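Long-range contacts in ZmpA Glycopeptidase (Clostridium perfringens, PDB 6XSX), which is a glycopeptidase whose M60 peptidase domain, contained in this chain, is a metalloprotease module that probably cuts the peptide backbone of glycosylated proteins: residues F78-S83 with N108-G113; N189-Y194 with S242-L247; G87-S92 with T101-P106. All coordinates share one frame; numbering follows the deposited sequence.

Contact 1: F78-S83 with N108-G113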
loop_
_atom_site.group_PDB
_atom_site.type_symbol
_atom_site.label_atom_id
_atom_site.label_comp_id
_atom_site.label_asym_id
_atom_site.label_seq_id
_atom_site.Cartn_x
_atom_site.Cartn_y
_atom_site.Cartn_z
ATOM N N PHE A 78 9.463 24.837 -2.646
ATOM C CA PHE A 78 10.859 24.447 -2.752
ATOM C C PHE A 78 11.026 23.116 -2.026
ATOM O O PHE A 78 10.586 22.971 -0.882
ATOM C CB PHE A 78 11.788 25.513 -2.163
ATOM C CG PHE A 78 13.214 25.070 -1.904
ATOM C CD1 PHE A 78 14.082 24.785 -2.948
ATOM C CD2 PHE A 78 13.699 24.950 -0.606
ATOM C CE1 PHE A 78 15.387 24.372 -2.709
ATOM C CE2 PHE A 78 15.002 24.534 -0.367
ATOM C CZ PHE A 78 15.849 24.249 -1.417
ATOM N N LYS A 79 11.658 22.155 -2.709
ATOM C CA LYS A 79 11.926 20.858 -2.120
ATOM C C LYS A 79 13.429 20.599 -2.178
ATOM O O LYS A 79 13.987 20.435 -3.264
ATOM C CB LYS A 79 11.075 19.782 -2.816
ATOM C CG LYS A 79 11.131 18.375 -2.207
ATOM C CD LYS A 79 12.205 17.510 -2.841
ATOM C CE LYS A 79 12.243 16.081 -2.347
ATOM N NZ LYS A 79 12.884 15.971 -1.012
ATOM N N GLN A 80 14.063 20.592 -0.999
ATOM C CA GLN A 80 15.461 20.231 -0.833
ATOM C C GLN A 80 15.602 18.723 -1.028
ATOM O O GLN A 80 14.775 17.953 -0.535
ATOM C CB GLN A 80 15.930 20.645 0.563
ATOM C CG GLN A 80 17.155 19.888 1.072
ATOM C CD GLN A 80 18.448 20.285 0.399
ATOM O OE1 GLN A 80 18.842 21.457 0.409
ATOM N NE2 GLN A 80 19.132 19.303 -0.178
ATOM N N MET A 81 16.649 18.309 -1.753
ATOM C CA MET A 81 16.892 16.898 -2.044
ATOM C C MET A 81 17.412 16.154 -0.814
ATOM O O MET A 81 18.203 16.705 -0.045
ATOM C CB MET A 81 17.908 16.726 -3.186
ATOM C CG MET A 81 17.319 16.994 -4.561
ATOM S SD MET A 81 15.828 16.001 -4.832
ATOM C CE MET A 81 16.547 14.398 -5.179
ATOM N N ASP A 82 16.958 14.898 -0.662
ATOM C CA ASP A 82 17.573 13.888 0.193
ATOM C C ASP A 82 17.653 14.323 1.657
ATOM O O ASP A 82 18.689 14.143 2.307
ATOM C CB ASP A 82 18.962 13.499 -0.317
ATOM C CG ASP A 82 19.346 12.061 -0.007
ATOM O OD1 ASP A 82 18.622 11.409 0.777
ATOM O OD2 ASP A 82 20.370 11.611 -0.556
ATOM N N SER A 83 16.541 14.858 2.177
ATOM C CA SER A 83 16.397 15.122 3.596
ATOM C C SER A 83 15.936 13.845 4.295
ATOM O O SER A 83 15.410 12.941 3.649
ATOM C CB SER A 83 15.417 16.252 3.807
ATOM O OG SER A 83 15.092 16.395 5.177
ATOM N N ASN A 108 22.001 19.401 9.205
ATOM C CA ASN A 108 21.977 18.144 9.935
ATOM C C ASN A 108 20.797 17.263 9.507
ATOM O O ASN A 108 20.735 16.109 9.910
ATOM C CB ASN A 108 22.092 18.363 11.447
ATOM C CG ASN A 108 20.887 19.075 12.030
ATOM O OD1 ASN A 108 20.250 19.886 11.365
ATOM N ND2 ASN A 108 20.574 18.781 13.277
ATOM N N GLU A 109 19.886 17.798 8.680
ATOM C CA GLU A 109 18.712 17.067 8.214
ATOM C C GLU A 109 18.992 16.298 6.923
ATOM O O GLU A 109 18.156 15.506 6.499
ATOM C CB GLU A 109 17.537 18.024 7.980
ATOM C CG GLU A 109 16.808 18.357 9.269
ATOM C CD GLU A 109 15.781 19.469 9.220
ATOM O OE1 GLU A 109 15.261 19.782 8.111
ATOM O OE2 GLU A 109 15.480 20.004 10.304
ATOM N N LEU A 110 20.148 16.544 6.292
ATOM C CA LEU A 110 20.381 16.076 4.933
ATOM C C LEU A 110 21.394 14.937 4.936
ATOM O O LEU A 110 22.293 14.914 5.775
ATOM C CB LEU A 110 20.915 17.237 4.091
ATOM C CG LEU A 110 20.083 18.523 4.076
ATOM C CD1 LEU A 110 20.636 19.477 3.030
ATOM C CD2 LEU A 110 18.609 18.237 3.823
ATOM N N ARG A 111 21.275 14.020 3.964
ATOM C CA ARG A 111 22.290 12.988 3.838
ATOM C C ARG A 111 23.641 13.682 3.705
ATOM O O ARG A 111 23.759 14.659 2.973
ATOM C CB ARG A 111 22.055 12.069 2.635
ATOM C CG ARG A 111 23.004 10.878 2.579
ATOM C CD ARG A 111 22.818 9.991 1.357
ATOM N NE ARG A 111 21.408 9.770 1.029
ATOM C CZ ARG A 111 20.648 8.793 1.527
ATOM N NH1 ARG A 111 21.156 7.933 2.398
ATOM N NH2 ARG A 111 19.383 8.680 1.154
ATOM N N PRO A 112 24.681 13.237 4.441
ATOM C CA PRO A 112 25.997 13.863 4.342
ATOM C C PRO A 112 26.429 14.001 2.882
ATOM O O PRO A 112 26.314 13.055 2.098
ATOM C CB PRO A 112 26.864 12.893 5.164
ATOM C CG PRO A 112 25.908 12.390 6.231
ATOM C CD PRO A 112 24.631 12.161 5.453
ATOM N N GLY A 113 26.874 15.209 2.527
ATOM C CA GLY A 113 27.425 15.509 1.216
ATOM C C GLY A 113 26.377 16.019 0.226
ATOM O O GLY A 113 26.637 16.086 -0.970
HETATM O O HOH W 1 14.439 18.834 5.723
#

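Contact 2: N189-Y194 with S242-L247. With EDO (1,2-ethanediol), chain H.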
loop_
_atom_site.group_PDB
_atom_site.type_symbol
_atom_site.label_atom_id
_atom_site.label_comp_id
_atom_site.label_asym_id
_atom_site.label_seq_id
_atom_site.Cartn_x
_atom_site.Cartn_y
_atom_site.Cartn_z
ATOM N N ASN A 189 10.679 10.900 -7.208
ATOM C CA ASN A 189 11.789 11.822 -7.030
ATOM C C ASN A 189 13.019 11.028 -6.595
ATOM O O ASN A 189 13.009 10.437 -5.513
ATOM C CB ASN A 189 11.421 12.884 -5.986
ATOM C CG ASN A 189 12.595 13.720 -5.517
ATOM O OD1 ASN A 189 13.206 13.422 -4.487
ATOM N ND2 ASN A 189 12.907 14.767 -6.265
ATOM N N VAL A 190 14.067 11.045 -7.438
ATOM C CA VAL A 190 15.325 10.343 -7.210
ATOM C C VAL A 190 16.472 11.257 -7.646
ATOM O O VAL A 190 16.230 12.397 -8.043
ATOM C CB VAL A 190 15.390 9.018 -8.000
ATOM C CG1 VAL A 190 14.428 7.959 -7.478
ATOM C CG2 VAL A 190 15.200 9.243 -9.498
ATOM N N THR A 191 17.718 10.757 -7.586
ATOM C CA THR A 191 18.853 11.518 -8.102
ATOM C C THR A 191 18.972 11.312 -9.610
ATOM O O THR A 191 18.598 10.260 -10.132
ATOM C CB THR A 191 20.199 11.125 -7.469
ATOM O OG1 THR A 191 20.568 9.793 -7.837
ATOM C CG2 THR A 191 20.252 11.293 -5.965
ATOM N N ALA A 192 19.552 12.310 -10.289
ATOM C CA ALA A 192 19.784 12.255 -11.728
ATOM C C ALA A 192 20.839 11.197 -12.066
ATOM O O ALA A 192 20.701 10.475 -13.053
ATOM C CB ALA A 192 20.179 13.617 -12.247
ATOM N N THR A 193 21.885 11.122 -11.238
ATOM C CA THR A 193 23.014 10.237 -11.474
ATOM C C THR A 193 22.561 8.779 -11.410
ATOM O O THR A 193 22.945 7.967 -12.259
ATOM C CB THR A 193 24.184 10.539 -10.527
ATOM O OG1 THR A 193 23.669 10.440 -9.203
ATOM C CG2 THR A 193 24.774 11.921 -10.726
ATOM N N TYR A 194 21.723 8.463 -10.416
ATOM C CA TYR A 194 21.194 7.115 -10.282
ATOM C C TYR A 194 20.208 6.814 -11.413
ATOM O O TYR A 194 20.283 5.756 -12.037
ATOM C CB TYR A 194 20.569 6.906 -8.900
ATOM C CG TYR A 194 20.156 5.480 -8.647
ATOM C CD1 TYR A 194 19.058 4.932 -9.295
ATOM C CD2 TYR A 194 20.872 4.673 -7.779
ATOM C CE1 TYR A 194 18.680 3.618 -9.083
ATOM C CE2 TYR A 194 20.500 3.358 -7.550
ATOM C CZ TYR A 194 19.399 2.831 -8.204
ATOM O OH TYR A 194 19.026 1.532 -7.997
ATOM N N SER A 242 6.557 9.532 -4.028
ATOM C CA SER A 242 7.645 8.711 -3.513
ATOM C C SER A 242 8.956 9.462 -3.732
ATOM O O SER A 242 9.267 9.848 -4.856
ATOM C CB SER A 242 7.689 7.357 -4.182
ATOM O OG SER A 242 6.387 6.805 -4.273
ATOM N N MET A 243 9.712 9.698 -2.660
ATOM C CA MET A 243 10.919 10.499 -2.793
ATOM C C MET A 243 12.066 9.870 -2.005
ATOM O O MET A 243 11.853 9.153 -1.027
ATOM C CB MET A 243 10.692 11.937 -2.307
ATOM C CG MET A 243 10.333 12.026 -0.841
ATOM S SD MET A 243 10.550 13.680 -0.128
ATOM C CE MET A 243 9.042 14.488 -0.661
ATOM N N LEU A 244 13.285 10.144 -2.479
ATOM C CA LEU A 244 14.506 9.759 -1.804
ATOM C C LEU A 244 14.561 10.497 -0.471
ATOM O O LEU A 244 14.332 11.706 -0.419
ATOM C CB LEU A 244 15.670 10.169 -2.711
ATOM C CG LEU A 244 17.074 9.988 -2.141
ATOM C CD1 LEU A 244 17.334 8.522 -1.813
ATOM C CD2 LEU A 244 18.114 10.513 -3.125
ATOM N N LYS A 245 14.862 9.751 0.595
ATOM C CA LYS A 245 15.051 10.345 1.908
ATOM C C LYS A 245 16.270 9.708 2.564
ATOM O O LYS A 245 16.663 8.593 2.225
ATOM C CB LYS A 245 13.824 10.094 2.785
ATOM C CG LYS A 245 12.564 10.861 2.427
ATOM C CD LYS A 245 11.536 10.769 3.539
ATOM C CE LYS A 245 10.179 11.292 3.128
ATOM N NZ LYS A 245 9.259 11.300 4.286
ATOM N N TRP A 246 16.842 10.422 3.534
ATOM C CA TRP A 246 17.975 9.896 4.274
ATOM C C TRP A 246 17.434 9.111 5.466
ATOM O O TRP A 246 17.049 9.702 6.468
ATOM C CB TRP A 246 18.887 11.058 4.696
ATOM C CG TRP A 246 20.049 10.677 5.562
ATOM C CD1 TRP A 246 20.832 9.565 5.448
ATOM C CD2 TRP A 246 20.598 11.445 6.651
ATOM N NE1 TRP A 246 21.809 9.573 6.407
ATOM C CE2 TRP A 246 21.699 10.719 7.151
ATOM C CE3 TRP A 246 20.269 12.667 7.253
ATOM C CZ2 TRP A 246 22.454 11.172 8.236
ATOM C CZ3 TRP A 246 21.020 13.119 8.318
ATOM C CH2 TRP A 246 22.101 12.378 8.805
ATOM N N LEU A 247 17.379 7.779 5.341
ATOM C CA LEU A 247 16.653 6.995 6.327
ATOM C C LEU A 247 17.592 6.056 7.079
ATOM O O LEU A 247 17.125 5.152 7.769
ATOM C CB LEU A 247 15.539 6.213 5.620
ATOM C CG LEU A 247 14.515 7.064 4.873
ATOM C CD1 LEU A 247 13.413 6.192 4.278
ATOM C CD2 LEU A 247 13.920 8.114 5.800
HETATM C C1 EDO H . 5.333 1.785 -5.528
HETATM O O1 EDO H . 6.629 1.709 -6.132
HETATM C C2 EDO H . 4.818 3.135 -5.137
HETATM O O2 EDO H . 5.680 3.913 -4.302
HETATM O O HOH W 2 14.654 13.776 -2.140
#

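Contact 3: G87-S92 with T101-P106. With MES (2-(N-morpholino)-ethanesulfonic acid), chain B; EDO (1,2-ethanediol), chain D.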
loop_
_atom_site.group_PDB
_atom_site.type_symbol
_atom_site.label_atom_id
_atom_site.label_comp_id
_atom_site.label_asym_id
_atom_site.label_seq_id
_atom_site.Cartn_x
_atom_site.Cartn_y
_atom_site.Cartn_z
ATOM N N GLY A 87 11.637 17.759 3.062
ATOM C CA GLY A 87 12.559 18.758 2.534
ATOM C C GLY A 87 11.882 20.006 1.957
ATOM O O GLY A 87 12.563 20.874 1.406
ATOM N N ASP A 88 10.553 20.115 2.106
ATOM C CA ASP A 88 9.792 21.166 1.443
ATOM C C ASP A 88 9.662 22.420 2.309
ATOM O O ASP A 88 9.600 22.348 3.536
ATOM C CB ASP A 88 8.400 20.677 1.033
ATOM C CG ASP A 88 7.589 20.170 2.209
ATOM O OD1 ASP A 88 8.045 19.208 2.871
ATOM O OD2 ASP A 88 6.522 20.753 2.472
ATOM N N VAL A 89 9.600 23.575 1.632
ATOM C CA VAL A 89 9.183 24.838 2.222
ATOM C C VAL A 89 8.133 25.424 1.282
ATOM O O VAL A 89 8.350 25.472 0.074
ATOM C CB VAL A 89 10.347 25.843 2.390
ATOM C CG1 VAL A 89 9.909 27.100 3.139
ATOM C CG2 VAL A 89 11.582 25.244 3.046
ATOM N N THR A 90 7.007 25.867 1.848
ATOM C CA THR A 90 5.979 26.555 1.084
ATOM C C THR A 90 6.339 28.036 0.988
ATOM O O THR A 90 6.639 28.652 2.005
ATOM C CB THR A 90 4.611 26.367 1.745
ATOM O OG1 THR A 90 4.371 24.966 1.678
ATOM C CG2 THR A 90 3.500 27.094 1.021
ATOM N N ILE A 91 6.311 28.593 -0.232
ATOM C CA ILE A 91 6.616 30.001 -0.438
ATOM C C ILE A 91 5.378 30.702 -0.984
ATOM O O ILE A 91 4.895 30.373 -2.065
ATOM C CB ILE A 91 7.853 30.208 -1.341
ATOM C CG1 ILE A 91 9.086 29.476 -0.798
ATOM C CG2 ILE A 91 8.143 31.692 -1.553
ATOM C CD1 ILE A 91 10.130 29.172 -1.858
ATOM N N SER A 92 4.876 31.672 -0.211
ATOM C CA SER A 92 3.713 32.443 -0.611
ATOM C C SER A 92 4.098 33.459 -1.685
ATOM O O SER A 92 5.238 33.922 -1.721
ATOM C CB SER A 92 3.045 33.088 0.579
ATOM O OG SER A 92 2.147 32.156 1.170
ATOM N N THR A 101 14.277 34.898 -2.200
ATOM C CA THR A 101 15.484 34.206 -1.768
ATOM C C THR A 101 15.115 32.761 -1.437
ATOM O O THR A 101 14.249 32.509 -0.600
ATOM C CB THR A 101 16.183 34.940 -0.610
ATOM O OG1 THR A 101 16.503 36.248 -1.085
ATOM C CG2 THR A 101 17.464 34.274 -0.149
ATOM N N ILE A 102 15.759 31.815 -2.126
ATOM C CA ILE A 102 15.473 30.408 -1.883
ATOM C C ILE A 102 15.952 30.049 -0.478
ATOM O O ILE A 102 17.083 30.342 -0.118
ATOM C CB ILE A 102 16.091 29.516 -2.983
ATOM C CG1 ILE A 102 15.500 29.851 -4.358
ATOM C CG2 ILE A 102 15.931 28.036 -2.637
ATOM C CD1 ILE A 102 13.972 29.782 -4.417
ATOM N N PRO A 103 15.115 29.426 0.380
ATOM C CA PRO A 103 15.543 29.102 1.741
ATOM C C PRO A 103 16.510 27.916 1.800
ATOM O O PRO A 103 16.805 27.271 0.786
ATOM C CB PRO A 103 14.214 28.771 2.439
ATOM C CG PRO A 103 13.352 28.203 1.326
ATOM C CD PRO A 103 13.735 29.004 0.097
ATOM N N GLU A 104 16.972 27.626 3.020
ATOM C CA GLU A 104 17.987 26.614 3.244
ATOM C C GLU A 104 17.573 25.745 4.432
ATOM O O GLU A 104 17.248 26.261 5.500
ATOM C CB GLU A 104 19.335 27.296 3.486
ATOM C CG GLU A 104 20.484 26.318 3.643
ATOM C CD GLU A 104 21.844 26.931 3.952
ATOM O OE1 GLU A 104 21.914 28.170 4.080
ATOM O OE2 GLU A 104 22.835 26.166 4.072
ATOM N N LYS A 105 17.581 24.422 4.231
ATOM C CA LYS A 105 17.279 23.487 5.300
ATOM C C LYS A 105 18.507 23.347 6.203
ATOM O O LYS A 105 19.632 23.522 5.741
ATOM C CB LYS A 105 16.844 22.138 4.715
ATOM C CG LYS A 105 15.454 22.103 4.089
ATOM C CD LYS A 105 14.355 22.500 5.063
ATOM C CE LYS A 105 12.970 22.222 4.524
ATOM N NZ LYS A 105 11.939 22.243 5.587
ATOM N N PRO A 106 18.346 23.026 7.511
ATOM C CA PRO A 106 19.496 22.729 8.372
ATOM C C PRO A 106 20.320 21.579 7.795
ATOM O O PRO A 106 19.769 20.561 7.375
ATOM C CB PRO A 106 18.868 22.335 9.720
ATOM C CG PRO A 106 17.494 22.992 9.690
ATOM C CD PRO A 106 17.065 22.940 8.232
HETATM O O1 MES B . 4.416 22.905 5.569
HETATM C C2 MES B . 4.173 21.505 5.640
HETATM C C3 MES B . 5.255 20.785 6.412
HETATM N N4 MES B . 6.604 21.073 5.822
HETATM C C5 MES B . 6.802 22.557 5.728
HETATM C C6 MES B . 5.666 23.175 4.950
HETATM C C7 MES B . 7.707 20.405 6.596
HETATM C C8 MES B . 9.009 20.260 5.825
HETATM S S MES B . 9.986 18.842 6.305
HETATM O O1S MES B . 10.017 18.842 7.742
HETATM O O2S MES B . 9.313 17.689 5.765
HETATM O O3S MES B . 11.294 19.032 5.734
HETATM C C1 EDO D . 3.930 17.433 3.762
HETATM O O1 EDO D . 3.464 18.181 4.860
HETATM C C2 EDO D . 5.169 18.058 3.277
HETATM O O2 EDO D . 6.090 18.277 4.332
#

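Contact 1: F78-S83 with N108-G113
At the edge of the Arg111 guanidinium, and in its plane, sits OD2 of Asp82, and the flat amide of Gln80 takes Leu110 CD1 on one face. That methyl stands squarely above the amide, 3.5 Å from Gln80 CD and almost equally far from its oxygen and nitrogen, while CD2 rests on Gln80 CG. The amide is held by its own edges: NE2 bonds to Met81 O at 2.8 Å, in the carbonyl plane on a lone pair; NE2 also donates to Ala115 O, and OE1 accepts from Ala117 N. With its rotation fixed in this way, the amide offers Leu110 a firm, flat surface.

The salt bridge is lopsided. Arg111 NE reaches Asp82 OD2 at 2.6 Å in a nearly straight bond (172°), on the syn side of the carboxylate, whereas NH2 to OD1, 2.9 Å, is bent and weak. The carboxylate and guanidinium planes are 52° apart, consistent with this uneven pairing rather than a flat two-pronged one. Arg111 runs extended as far as CD, then turns at chi3 (-41°) to present NE. NH1 goes to Asn263 OD1, so the buried guanidinium has partners on more than one edge.

The backbones join as well: Arg111 N bonds to Asp82 O at 3.1 Å, next to the single bridge between Ser83 and Leu110. A water spans Ser83 OG, at 2.6 Å, and Glu109 OE1; the serine hydroxyl also meets His85 N.

In the fold, this contact ties the end of strand 75-80 to the loop leading into strand 117-123, its neighbour in the mixed sheet. Strand 240-244 adjoins it through Leu244, which touches both Asp82 and Arg111, and Asn189 of strand 186-190 lies against Met81.

Contact 2: N189-Y194 with S242-L247
Asn189 N bonds to Ser242 O at 2.9 Å. Facing the same strand, Asn189 O accepts from Leu244 N at 3.1 Å, with a CA-H...O contact from Met243 beside it, its CA 3.4 Å away.

Asn189 thus bonds to the residues before and after Met243, the signature of parallel pairing. Strands 186-190 and 240-244 are next to each other in the mixed sheet, and the chain passes between them through helices 192-202 and 206-224, a beta-alpha-beta crossover inside the M60 peptidase domain. The Asn189 and Met243 side chains share one face of the sheet. With CG anti to the backbone N (chi1 168°), Asn189 brings OD1 to 3.6 Å from Met243 CB, and the two chains cross at a slant. Its ND2 goes to Asp180 OD1, which fixes which way round the amide sits; the carboxylate would probably polarise it too. A water lies between Asn189 OD1 and Leu244 O, 2.8 Å from the former.

Past the strand end, Thr191 is the N-cap of helix 192-202. Its OG1, set between the backbone N and the carbonyl carbon (chi1 67°), accepts from Tyr194 N at 3.1 Å and also meets Gln267 OE1. The same torsion places the methyl CG2 against Leu244 CD2, 3.6 Å away, so one threonine caps the helix with its hydroxyl and packs on the second strand with its methyl.

At the far end, Ser242 OG shares a hydrogen bond with an ethanediol, probably from the crystallisation liquor. This serine is close to, but not in contact with, the HExxH pattern of helix 277-286, which is consistent with the metal site of a metalloprotease; no metal is bound there.

Contact 3: G87-S92 with T101-P106
Val89 and Ile91 point from strand 88-91 toward the facing chain, and Pro103 and Lys105 point back at them. The pairs meet in two ways. Ile91 reaches toward the proline ring, its CD1 4.1 Å from Pro103 CD. Val89 and Pro103 instead slide past each other, with the proline CG lying against the forked end of the valine, 3.9 Å from CG2.

Lys105 also runs alongside Val89 in the opposite direction. Its chain bends at chi2 (-58°) and is extended from there on, which lays CE beside Val89 CG2 at 3.6 Å and carries the ammonium past the valine to the backbone. There CE lies close to Gly87 O, and NZ bonds to Asp88 O at 3.1 Å. The nitrogen comes in well above the carbonyl plane, 51° out of it, not on a lone pair.

The two backbones stay well apart, joined by side chains rather than by sheet pairing. Strand 88-91 is the outermost strand of its sheet, pairing on its inner side with strand 75-80, and the 101-106 chain runs past as a loop; Pro103 and Ile102 both also rest on Phe78 of that inner strand.

Beyond the lysine tip lies a MES molecule, probably from the crystallisation liquor. Its sulfonate oxygen O3S takes a bond from Gly87 N at 3.0 Å and a weak one from Lys105 NZ, and Asn86 N also bonds to the molecule. Asp88 turns from Lys105, its OD1 5.6 Å from NZ; Asp88 OD1 accepts from ethanediol O2 at 2.6 Å, and OD2 weakly from MES N4. Backbone N-H groups and a lysine thus make a spot that can receive an anion, as the sulfonate suggests, with Asp88 probably favouring a positive charge on the buffer's other end.

All three contacts reach the same mixed sheet: contacts 1 and 3 on the neighbouring strands 75-80 and 88-91, contact 2 on strands 186-190 and 240-244. Contact 3 is nested in the chain loop that contact 1 closes, and their centres are 12 Å apart; the paired strands join them through Phe78 O to Val89 N (2.8 Å) and Gln80 N to Gly87 O (2.8 Å). Contact 1 also meets contact 2, centres 10 Å apart, where Ser83 O lies 2.9 Å from Trp246 N. Contacts 2 and 3 do not touch. The buffer molecule of contact 3 also comes within about 5 Å of the Ser83 side chain, whereas the putative HExxH metal site lies near Ser242 of contact 2.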